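Glycosyltransferase (Rickettsia africae, PDB 7MI0) probably transfers a sugar from an activated donor to an acceptor, as a GT-B-fold glycosyltransferase related to the GT4 family. Local coordinates at residues V105-R110 / A125-T130; V212-M217 / G287-I292; H132-I137 / N160-H165; S219-W224 / N255-V260. All coordinates share one frame; numbering follows the deposited sequence.

Interaction 1 (V105-R110 / A125-T130); sequences VHTRSR and AKFLTT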
# COMPACT_ATOMS: atom_id res chain seq x y z
N VAL A 105 16.46 3.73 14.99
CA VAL A 105 15.45 2.69 15.09
C VAL A 105 14.18 3.21 14.45
O VAL A 105 13.67 4.27 14.83
CB VAL A 105 15.21 2.28 16.55
CG1 VAL A 105 14.02 1.34 16.62
CG2 VAL A 105 16.44 1.62 17.12
N HIS A 106 13.67 2.46 13.48
CA HIS A 106 12.56 2.87 12.61
C HIS A 106 11.39 1.94 12.88
O HIS A 106 11.43 0.75 12.54
CB HIS A 106 13.02 2.80 11.15
CG HIS A 106 12.06 3.42 10.18
ND1 HIS A 106 12.39 3.62 8.85
CD2 HIS A 106 10.80 3.88 10.33
CE1 HIS A 106 11.36 4.17 8.23
NE2 HIS A 106 10.39 4.34 9.10
N THR A 107 10.34 2.46 13.51
CA THR A 107 9.18 1.66 13.90
C THR A 107 8.01 1.94 12.98
O THR A 107 7.72 3.10 12.65
CB THR A 107 8.77 1.93 15.35
OG1 THR A 107 8.14 3.22 15.45
CG2 THR A 107 9.98 1.93 16.24
N ARG A 108 7.32 0.88 12.57
CA ARG A 108 6.14 0.95 11.73
C ARG A 108 4.96 0.25 12.41
O ARG A 108 4.17 -0.43 11.76
CB ARG A 108 6.42 0.36 10.35
CG ARG A 108 7.90 0.32 9.99
CD ARG A 108 8.12 -0.16 8.56
NE ARG A 108 7.88 0.90 7.59
CZ ARG A 108 8.77 1.34 6.71
NH1 ARG A 108 9.96 0.77 6.59
NH2 ARG A 108 8.46 2.36 5.93
N SER A 109 4.85 0.43 13.72
CA SER A 109 3.85 -0.22 14.57
C SER A 109 2.57 0.60 14.65
O SER A 109 2.57 1.82 14.44
CB SER A 109 4.42 -0.44 15.97
OG SER A 109 5.64 -1.16 15.92
N ARG A 110 1.46 -0.09 14.95
CA ARG A 110 0.16 0.58 15.01
C ARG A 110 0.08 1.48 16.23
O ARG A 110 -0.12 2.70 16.12
CB ARG A 110 -0.97 -0.45 15.01
N ALA A 125 20.82 5.96 19.84
CA ALA A 125 20.01 5.79 18.64
C ALA A 125 18.89 6.83 18.59
O ALA A 125 18.50 7.42 19.60
CB ALA A 125 19.42 4.38 18.60
N LYS A 126 18.39 7.05 17.37
CA LYS A 126 17.29 7.96 17.10
C LYS A 126 16.02 7.17 16.81
O LYS A 126 16.06 5.98 16.46
CB LYS A 126 17.62 8.88 15.93
CG LYS A 126 18.95 9.61 16.05
CD LYS A 126 18.89 10.68 17.12
CE LYS A 126 20.12 11.58 17.04
NZ LYS A 126 19.99 12.77 17.94
N PHE A 127 14.88 7.85 16.92
CA PHE A 127 13.57 7.22 16.92
C PHE A 127 12.73 7.80 15.79
O PHE A 127 12.39 8.98 15.81
CB PHE A 127 12.88 7.45 18.27
CG PHE A 127 11.62 6.65 18.46
CD1 PHE A 127 11.65 5.27 18.44
CD2 PHE A 127 10.41 7.29 18.71
CE1 PHE A 127 10.49 4.54 18.63
CE2 PHE A 127 9.25 6.56 18.90
CZ PHE A 127 9.29 5.18 18.87
N LEU A 128 12.40 6.96 14.81
CA LEU A 128 11.59 7.37 13.67
C LEU A 128 10.34 6.50 13.60
O LEU A 128 10.44 5.27 13.68
CB LEU A 128 12.37 7.26 12.36
CG LEU A 128 11.56 7.66 11.11
CD1 LEU A 128 11.00 9.06 11.27
CD2 LEU A 128 12.41 7.55 9.85
N THR A 129 9.18 7.14 13.44
CA THR A 129 7.90 6.46 13.30
C THR A 129 7.32 6.74 11.92
O THR A 129 7.29 7.90 11.48
CB THR A 129 6.92 6.91 14.38
OG1 THR A 129 7.52 6.78 15.67
CG2 THR A 129 5.63 6.09 14.33
N THR A 130 6.84 5.70 11.25
CA THR A 130 6.04 5.83 10.04
C THR A 130 4.65 5.29 10.32
O THR A 130 4.50 4.18 10.85
CB THR A 130 6.67 5.07 8.86
OG1 THR A 130 7.99 5.56 8.62
CG2 THR A 130 5.83 5.27 7.60

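Interaction 2 (V212-M217 / G287-I292); sequences VPIILM and GISDII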
# COMPACT_ATOMS: atom_id res chain seq x y z
N VAL A 212 -13.84 -8.04 -26.11
CA VAL A 212 -14.62 -7.29 -25.13
C VAL A 212 -13.67 -6.61 -24.15
O VAL A 212 -12.55 -7.08 -23.91
CB VAL A 212 -15.60 -8.19 -24.35
CG1 VAL A 212 -16.73 -8.66 -25.25
CG2 VAL A 212 -14.86 -9.37 -23.72
N PRO A 213 -14.11 -5.49 -23.58
CA PRO A 213 -13.29 -4.80 -22.58
C PRO A 213 -13.19 -5.59 -21.28
O PRO A 213 -14.16 -6.20 -20.83
CB PRO A 213 -14.03 -3.48 -22.36
CG PRO A 213 -14.90 -3.31 -23.58
CD PRO A 213 -15.28 -4.70 -23.98
N ILE A 214 -12.01 -5.56 -20.67
CA ILE A 214 -11.71 -6.33 -19.47
C ILE A 214 -11.62 -5.37 -18.29
O ILE A 214 -10.85 -4.41 -18.32
CB ILE A 214 -10.41 -7.14 -19.62
CG1 ILE A 214 -10.45 -8.02 -20.87
CG2 ILE A 214 -10.13 -7.95 -18.36
CD1 ILE A 214 -11.62 -8.96 -20.93
N ILE A 215 -12.41 -5.64 -17.25
CA ILE A 215 -12.42 -4.84 -16.03
C ILE A 215 -11.74 -5.64 -14.93
O ILE A 215 -12.22 -6.72 -14.57
CB ILE A 215 -13.85 -4.45 -15.63
CG1 ILE A 215 -14.54 -3.70 -16.76
CG2 ILE A 215 -13.81 -3.63 -14.35
CD1 ILE A 215 -16.02 -3.49 -16.51
N LEU A 216 -10.64 -5.13 -14.41
CA LEU A 216 -9.92 -5.79 -13.33
C LEU A 216 -10.18 -5.05 -12.03
O LEU A 216 -9.92 -3.84 -11.93
CB LEU A 216 -8.42 -5.84 -13.62
CG LEU A 216 -7.61 -6.66 -12.62
CD1 LEU A 216 -7.99 -8.13 -12.70
CD2 LEU A 216 -6.12 -6.46 -12.86
N MET A 217 -10.71 -5.76 -11.04
CA MET A 217 -10.73 -5.25 -9.67
C MET A 217 -9.77 -6.07 -8.82
O MET A 217 -10.14 -7.15 -8.33
CB MET A 217 -12.14 -5.28 -9.07
CG MET A 217 -12.18 -4.62 -7.71
SD MET A 217 -13.77 -4.80 -6.92
CE MET A 217 -13.44 -3.98 -5.36
N GLY A 287 -1.99 -6.07 -17.78
CA GLY A 287 -1.79 -5.91 -19.21
C GLY A 287 -2.98 -6.34 -20.04
O GLY A 287 -3.24 -5.76 -21.10
N ILE A 288 -3.73 -7.35 -19.59
CA ILE A 288 -4.89 -7.81 -20.34
C ILE A 288 -6.13 -6.98 -20.06
O ILE A 288 -7.14 -7.14 -20.75
CB ILE A 288 -5.25 -9.28 -20.06
CG1 ILE A 288 -5.71 -9.47 -18.61
CG2 ILE A 288 -4.08 -10.19 -20.38
CD1 ILE A 288 -6.20 -10.86 -18.29
N SER A 289 -6.07 -6.09 -19.08
CA SER A 289 -7.22 -5.29 -18.69
C SER A 289 -7.16 -3.91 -19.34
O SER A 289 -6.11 -3.43 -19.75
CB SER A 289 -7.28 -5.14 -17.17
OG SER A 289 -7.04 -6.39 -16.54
N ASP A 290 -8.33 -3.29 -19.44
CA ASP A 290 -8.46 -1.93 -19.93
C ASP A 290 -8.89 -0.93 -18.87
O ASP A 290 -8.52 0.24 -18.96
CB ASP A 290 -9.46 -1.88 -21.09
CG ASP A 290 -9.20 -2.95 -22.14
OD1 ASP A 290 -8.07 -3.02 -22.67
OD2 ASP A 290 -10.13 -3.74 -22.43
N ILE A 291 -9.64 -1.37 -17.86
CA ILE A 291 -10.13 -0.51 -16.79
C ILE A 291 -9.86 -1.17 -15.45
O ILE A 291 -10.20 -2.35 -15.26
CB ILE A 291 -11.63 -0.21 -16.95
CG1 ILE A 291 -11.90 0.50 -18.28
CG2 ILE A 291 -12.15 0.61 -15.78
CD1 ILE A 291 -13.35 0.44 -18.70
N ILE A 292 -9.26 -0.43 -14.51
CA ILE A 292 -8.96 -0.91 -13.17
C ILE A 292 -9.89 -0.22 -12.18
O ILE A 292 -10.17 0.98 -12.31
CB ILE A 292 -7.49 -0.66 -12.79
CG1 ILE A 292 -6.56 -1.12 -13.91
CG2 ILE A 292 -7.15 -1.41 -11.51
CD1 ILE A 292 -6.64 -2.60 -14.19

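Interaction 3 (H132-I137 / N160-H165); sequences HGVYNI and NFVKQH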
# COMPACT_ATOMS: atom_id res chain seq x y z
N HIS A 132 1.51 3.89 8.66
CA HIS A 132 1.00 3.29 7.43
C HIS A 132 -0.53 3.28 7.37
O HIS A 132 -1.10 2.66 6.47
CB HIS A 132 1.51 1.85 7.28
CG HIS A 132 2.98 1.75 7.04
ND1 HIS A 132 3.52 1.31 5.86
CD2 HIS A 132 4.03 2.04 7.85
CE1 HIS A 132 4.84 1.32 5.94
NE2 HIS A 132 5.18 1.76 7.14
N GLY A 133 -1.19 3.92 8.32
CA GLY A 133 -2.64 3.89 8.32
C GLY A 133 -3.19 4.82 9.37
O GLY A 133 -2.44 5.48 10.09
N VAL A 134 -4.51 4.87 9.43
CA VAL A 134 -5.23 5.73 10.37
C VAL A 134 -5.68 4.85 11.54
O VAL A 134 -6.64 4.09 11.42
CB VAL A 134 -6.42 6.42 9.69
CG1 VAL A 134 -7.20 7.22 10.71
CG2 VAL A 134 -5.93 7.31 8.56
N TYR A 135 -4.97 4.95 12.66
CA TYR A 135 -5.38 4.34 13.91
C TYR A 135 -5.54 5.43 14.95
O TYR A 135 -4.99 6.53 14.80
CB TYR A 135 -4.37 3.29 14.40
CG TYR A 135 -3.17 3.09 13.49
CD1 TYR A 135 -3.26 2.26 12.37
CD2 TYR A 135 -1.95 3.71 13.76
CE1 TYR A 135 -2.17 2.06 11.54
CE2 TYR A 135 -0.85 3.51 12.93
CZ TYR A 135 -0.97 2.69 11.82
OH TYR A 135 0.13 2.49 11.00
N ASN A 136 -6.29 5.14 16.00
CA ASN A 136 -6.56 6.12 17.04
C ASN A 136 -5.76 5.81 18.29
O ASN A 136 -5.46 4.65 18.60
CB ASN A 136 -8.05 6.17 17.38
CG ASN A 136 -8.62 7.56 17.22
OD1 ASN A 136 -8.97 7.97 16.11
ND2 ASN A 136 -8.69 8.31 18.33
N ILE A 137 -5.39 6.87 19.00
CA ILE A 137 -4.76 6.78 20.30
C ILE A 137 -5.67 7.47 21.30
O ILE A 137 -6.44 8.37 20.92
CB ILE A 137 -3.35 7.40 20.28
CG1 ILE A 137 -3.44 8.86 19.85
CG2 ILE A 137 -2.45 6.61 19.37
CD1 ILE A 137 -2.17 9.63 20.05
N ASN A 160 -1.02 12.11 2.38
CA ASN A 160 -1.53 13.33 3.00
C ASN A 160 -2.80 13.06 3.78
O ASN A 160 -3.12 13.82 4.70
CB ASN A 160 -1.79 14.41 1.95
CG ASN A 160 -0.51 15.11 1.52
OD1 ASN A 160 -0.02 16.01 2.21
ND2 ASN A 160 0.03 14.71 0.37
N PHE A 161 -3.52 12.00 3.44
CA PHE A 161 -4.68 11.60 4.23
C PHE A 161 -4.26 11.20 5.64
O PHE A 161 -4.91 11.58 6.62
CB PHE A 161 -5.40 10.47 3.50
CG PHE A 161 -6.55 9.88 4.25
CD1 PHE A 161 -7.73 10.58 4.40
CD2 PHE A 161 -6.47 8.60 4.75
CE1 PHE A 161 -8.79 10.02 5.07
CE2 PHE A 161 -7.53 8.03 5.42
CZ PHE A 161 -8.69 8.75 5.58
N VAL A 162 -3.17 10.44 5.76
CA VAL A 162 -2.67 10.08 7.08
C VAL A 162 -2.10 11.30 7.80
O VAL A 162 -2.27 11.46 9.01
CB VAL A 162 -1.63 8.95 6.97
CG1 VAL A 162 -0.89 8.75 8.27
CG2 VAL A 162 -2.31 7.65 6.55
N LYS A 163 -1.41 12.18 7.06
CA LYS A 163 -0.86 13.39 7.67
C LYS A 163 -1.95 14.25 8.28
O LYS A 163 -1.78 14.81 9.37
CB LYS A 163 -0.06 14.19 6.64
CG LYS A 163 0.48 15.52 7.15
CD LYS A 163 0.79 16.47 6.00
CE LYS A 163 1.28 17.83 6.47
NZ LYS A 163 2.70 17.80 6.93
N GLN A 164 -3.09 14.37 7.59
CA GLN A 164 -4.22 15.12 8.14
C GLN A 164 -4.69 14.51 9.45
O GLN A 164 -4.94 15.24 10.42
CB GLN A 164 -5.36 15.17 7.13
CG GLN A 164 -5.13 16.19 6.04
CD GLN A 164 -4.87 17.57 6.60
OE1 GLN A 164 -5.63 18.06 7.45
NE2 GLN A 164 -3.79 18.21 6.15
N HIS A 165 -4.82 13.19 9.51
CA HIS A 165 -5.17 12.51 10.75
C HIS A 165 -4.19 12.86 11.87
O HIS A 165 -4.59 13.20 12.98
CB HIS A 165 -5.22 11.00 10.51
CG HIS A 165 -5.57 10.20 11.72
ND1 HIS A 165 -6.79 10.30 12.35
CD2 HIS A 165 -4.87 9.26 12.40
CE1 HIS A 165 -6.82 9.47 13.38
NE2 HIS A 165 -5.67 8.83 13.43

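Interaction 4 (S219-W224 / N255-V260); sequences SRMTSW and NFTNRV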
# COMPACT_ATOMS: atom_id res chain seq x y z
N SER A 219 -8.68 -6.46 -5.64
CA SER A 219 -8.99 -6.11 -4.26
C SER A 219 -9.14 -7.38 -3.44
O SER A 219 -9.76 -8.35 -3.90
CB SER A 219 -10.28 -5.29 -4.15
OG SER A 219 -10.07 -3.94 -4.50
N ARG A 220 -8.55 -7.37 -2.25
CA ARG A 220 -8.85 -8.40 -1.26
C ARG A 220 -10.36 -8.55 -1.11
O ARG A 220 -11.09 -7.56 -1.11
CB ARG A 220 -8.19 -8.04 0.08
CG ARG A 220 -8.64 -8.88 1.26
CD ARG A 220 -7.71 -8.73 2.47
NE ARG A 220 -7.92 -7.50 3.24
CZ ARG A 220 -7.23 -6.38 3.07
NH1 ARG A 220 -6.32 -6.26 2.10
NH2 ARG A 220 -7.45 -5.35 3.88
N MET A 221 -10.82 -9.79 -1.01
CA MET A 221 -12.26 -10.05 -0.90
C MET A 221 -12.71 -9.80 0.54
O MET A 221 -12.89 -10.72 1.34
CB MET A 221 -12.58 -11.47 -1.35
CG MET A 221 -14.03 -11.71 -1.67
SD MET A 221 -14.54 -10.72 -3.07
CE MET A 221 -15.65 -11.87 -3.88
N THR A 222 -12.90 -8.52 0.86
CA THR A 222 -13.49 -8.11 2.12
C THR A 222 -14.59 -7.09 1.85
O THR A 222 -14.66 -6.49 0.77
CB THR A 222 -12.43 -7.54 3.08
OG1 THR A 222 -13.04 -7.25 4.35
CG2 THR A 222 -11.81 -6.27 2.52
N SER A 223 -15.47 -6.90 2.84
CA SER A 223 -16.73 -6.19 2.60
C SER A 223 -16.49 -4.73 2.22
O SER A 223 -17.12 -4.21 1.29
CB SER A 223 -17.63 -6.27 3.83
OG SER A 223 -17.02 -5.68 4.96
N TRP A 224 -15.58 -4.05 2.92
CA TRP A 224 -15.39 -2.62 2.68
C TRP A 224 -14.62 -2.32 1.40
O TRP A 224 -14.40 -1.14 1.10
CB TRP A 224 -14.68 -1.99 3.88
CG TRP A 224 -13.35 -2.61 4.21
CD1 TRP A 224 -13.13 -3.70 5.00
CD2 TRP A 224 -12.07 -2.17 3.76
NE1 TRP A 224 -11.78 -3.97 5.07
CE2 TRP A 224 -11.11 -3.05 4.32
CE3 TRP A 224 -11.63 -1.13 2.94
CZ2 TRP A 224 -9.74 -2.90 4.08
CZ3 TRP A 224 -10.27 -0.99 2.70
CH2 TRP A 224 -9.34 -1.87 3.27
N ASN A 255 -16.67 -16.09 4.15
CA ASN A 255 -18.11 -15.88 4.22
C ASN A 255 -18.57 -14.83 3.23
O ASN A 255 -19.58 -15.01 2.53
CB ASN A 255 -18.50 -15.49 5.65
CG ASN A 255 -17.55 -14.44 6.25
OD1 ASN A 255 -16.33 -14.54 6.12
ND2 ASN A 255 -18.12 -13.43 6.90
N PHE A 256 -17.83 -13.72 3.14
CA PHE A 256 -18.18 -12.64 2.23
C PHE A 256 -18.03 -13.04 0.76
O PHE A 256 -18.79 -12.57 -0.09
CB PHE A 256 -17.32 -11.41 2.55
CG PHE A 256 -17.56 -10.23 1.65
CD1 PHE A 256 -18.74 -9.52 1.72
CD2 PHE A 256 -16.58 -9.83 0.75
CE1 PHE A 256 -18.96 -8.43 0.90
CE2 PHE A 256 -16.79 -8.74 -0.07
CZ PHE A 256 -17.98 -8.04 0.00
N THR A 257 -17.06 -13.91 0.46
CA THR A 257 -16.83 -14.31 -0.93
C THR A 257 -18.03 -15.06 -1.49
O THR A 257 -18.48 -14.78 -2.61
CB THR A 257 -15.57 -15.18 -1.03
OG1 THR A 257 -14.45 -14.48 -0.46
CG2 THR A 257 -15.27 -15.51 -2.48
N ASN A 258 -18.56 -16.02 -0.73
CA ASN A 258 -19.75 -16.73 -1.17
C ASN A 258 -20.93 -15.78 -1.32
O ASN A 258 -21.79 -15.99 -2.18
CB ASN A 258 -20.09 -17.86 -0.19
N ARG A 259 -20.98 -14.73 -0.50
CA ARG A 259 -22.05 -13.74 -0.61
C ARG A 259 -21.99 -13.02 -1.95
O ARG A 259 -23.01 -12.86 -2.63
CB ARG A 259 -21.95 -12.75 0.55
CG ARG A 259 -23.04 -11.69 0.58
CD ARG A 259 -22.76 -10.68 1.69
NE ARG A 259 -22.41 -11.35 2.94
CZ ARG A 259 -21.80 -10.76 3.96
NH1 ARG A 259 -21.45 -9.48 3.91
NH2 ARG A 259 -21.53 -11.47 5.05
N VAL A 260 -20.79 -12.59 -2.35
CA VAL A 260 -20.65 -11.89 -3.62
C VAL A 260 -20.96 -12.82 -4.78
O VAL A 260 -21.77 -12.48 -5.66
CB VAL A 260 -19.23 -11.29 -3.74
CG1 VAL A 260 -18.99 -10.78 -5.15
CG2 VAL A 260 -19.03 -10.18 -2.73

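Interaction 1 (V105-R110 / A125-T130)
His106 and Thr130, on adjacent parallel strands, meet through their side chains. His106 NE2 lies 2.7 Å from Thr130 OG1 in a nearly straight hydrogen bond; the hydroxyl sits at the edge of the imidazole, in its plane, and either group could be the donor. Over one ring face, Leu128 CD2 stands 3.8 Å from the centroid of the His106 ring, 8° off the normal, a CH-pi contact. His106 and Leu128 are bridge partners, and both carry CG anti to the backbone N (chi1 -170° and 179°), which lays their side chains alongside each other, pointing the same way. On the other sheet face, Thr107 CG2 touches the Phe127 ring at CE1 (3.6 Å), the two side chains crossing at about a right angle. Between these two layers of side chains the backbones pair as parallel strands: Val105 N binds Lys126 O (2.7 Å), Leu128 N binds Val105 O, Thr107 N binds Leu128 O (2.8 Å), and Thr130 N binds Thr107 O. In the second shell, His106 ND1 is hydrogen-bonded to Tyr389, so both ring nitrogens are engaged and the imidazole's rotation is fixed. The Arg108 guanidinium has His106 CE1 over one face, while its NE bonds to His132. Strands 104-107 and 126-131 belong to one beta-alpha-beta unit, whose crossover helix, 114-122, packs on Val105, Thr107 and Phe127. The face of His106 and Leu128 instead receives helix 378-393, the C-terminal helix that returns to the N-terminal Rossmann-like domain, as in other GT-B enzymes; strands 22-26 and 154-157 continue the sheet.

Interaction 2 (V212-M217 / G287-I292)
The carboxylate of Asp290 is approached from above its plane: Ile214 N donates to OD2 over 3.2 Å, lying 36° out of that plane, while Pro213 CA and CB pack against the same oxygen. Asp290 carries CG anti to its carbonyl carbon (chi1 -49°), which swings the acid toward the start of strand 214-218. Ile214 O receives Asp290 N at 3.0 Å, in the carbonyl plane, and more weakly Ile291 N. Regular parallel pairing takes over from there, with Leu216 N bound to Ile291 O at 2.9 Å and bridges Ile215-Ile291 and Leu216-Ile292. On the Leu216 face, Ile292 CD1 lies 3.7 Å from Leu216 CB, the two side chains alongside each other and pointing the same way. Ser289 OG also packs on Leu216 CB, but its hydrogen-bonding partner is Leu285 O in the preceding helix. These are neighbouring central strands of the C-terminal Rossmann-like sheet; helix 342-355 packs on Ile215 and Ile291 through Phe353. Chemically, the carboxylate appears to take the place of a backbone carbonyl at the edge of the pairing, so the amide of Ile214 is satisfied before the second strand has begun; beyond it the backbone pairing continues, while the aliphatic side chains pack on either face.

Interaction 3 (H132-I137 / N160-H165)
An irregular loop, 132-137, runs past the first turns of helix 160-168, the backbones coming nearest at Val134 and Val162, whose CA atoms are 6.0 Å apart. Val134 is the wedge. With CG1 anti to its backbone N (chi1 176°), it sets that methyl over the face of the His165 ring, 3.3 Å from the centroid and almost on the normal, and directs CG2 to Phe161 CE2 (3.6 Å) and more loosely to Val162 CG2. At its edge, the same imidazole donates from NE2 to Tyr135 O over 2.8 Å; the oxygen is close to the ring plane, whereas the nitrogen stands 46° above the plane of the carbonyl. Asn136 OD1 is also at the ring edge, near CE1. The loop follows strand 126-131 of the N-terminal Rossmann-like domain, and the helix begins on the side facing the other domain: Glu326 there accepts hydrogen bonds from the amides of Asn160 and Phe161, and Phe161 packs on Pro299. In GT-B enzymes substrates bind in the cleft between these domains. Tyr135 O has a second partner in Tyr170 OH, so two bonds grip this carbonyl, and the Tyr170 ring meets His165 with the planes about 65° apart.

Interaction 4 (S219-W224 / N255-V260)
Met221 is the centre of an inverse gamma turn in the loop that leaves strand 214-218, the first strand of the C-terminal domain, and its side chain enters the packing against helix 254-266. The turn is closed by Thr222 N bonding to Arg220 O at 2.8 Å. Met221 starts with CG anti to the backbone N (chi1 -162°) and then bends at chi2 and chi3, so that it wraps along the helix: CG passes Thr257 OG1, and CE reaches Val260 CB at 3.6 Å, the two side chains meeting tip to tip. Its sulfur makes an oblique Met-aromatic contact with Phe256, SD lying 5.3 Å from the ring centroid. The Phe256 ring is held on both faces. Ser223 CA is over one, 3.6 Å from the centroid in a CH-pi contact, and Val260 CG2, one helical turn on, is over the opposite face, offset toward the rim. Met221 O approaches the ring edge near its plane at CD2 (3.8 Å). This is the alpha-beta layering of a Rossmann-like domain, where the loop after the first strand is flanked by the helix that follows the second; in GT4 enzymes this loop generally borders the cleft near the donor's phosphates, consistent with its place here. Phe256 and Val260 also rest on Leu228 of helix 227-235, while Ile275 of strand 273-276 backs Met221 and Val260. Contact across the two segments is by packing, and the Thr257 hydroxyl has its weak hydrogen bond instead with His253 O, just ahead of the helix. The backbone of Met221 is further tied to Asp249.

Overall arrangement
Interactions 1 and 3 belong to the N-terminal domain, interactions 2 and 4 to the C-terminal one, and the centres of interactions 1 and 2 stand 39 Å apart on opposite sides of the chain's centre. Interaction 1 touches interaction 3 directly, since Arg108 NE is 2.9 Å from His132 NE2. The first segment of interaction 4 follows that of interaction 2 after a single residue, as the strand passes into the loop, with centres 20 Å apart. Interactions 3 and 4 probably border the interdomain cleft, where GT-B enzymes bind substrates; their nearest atoms are about 10 Å apart. Interaction 2 lies farther from interaction 3, with about 17 Å between their nearest atoms.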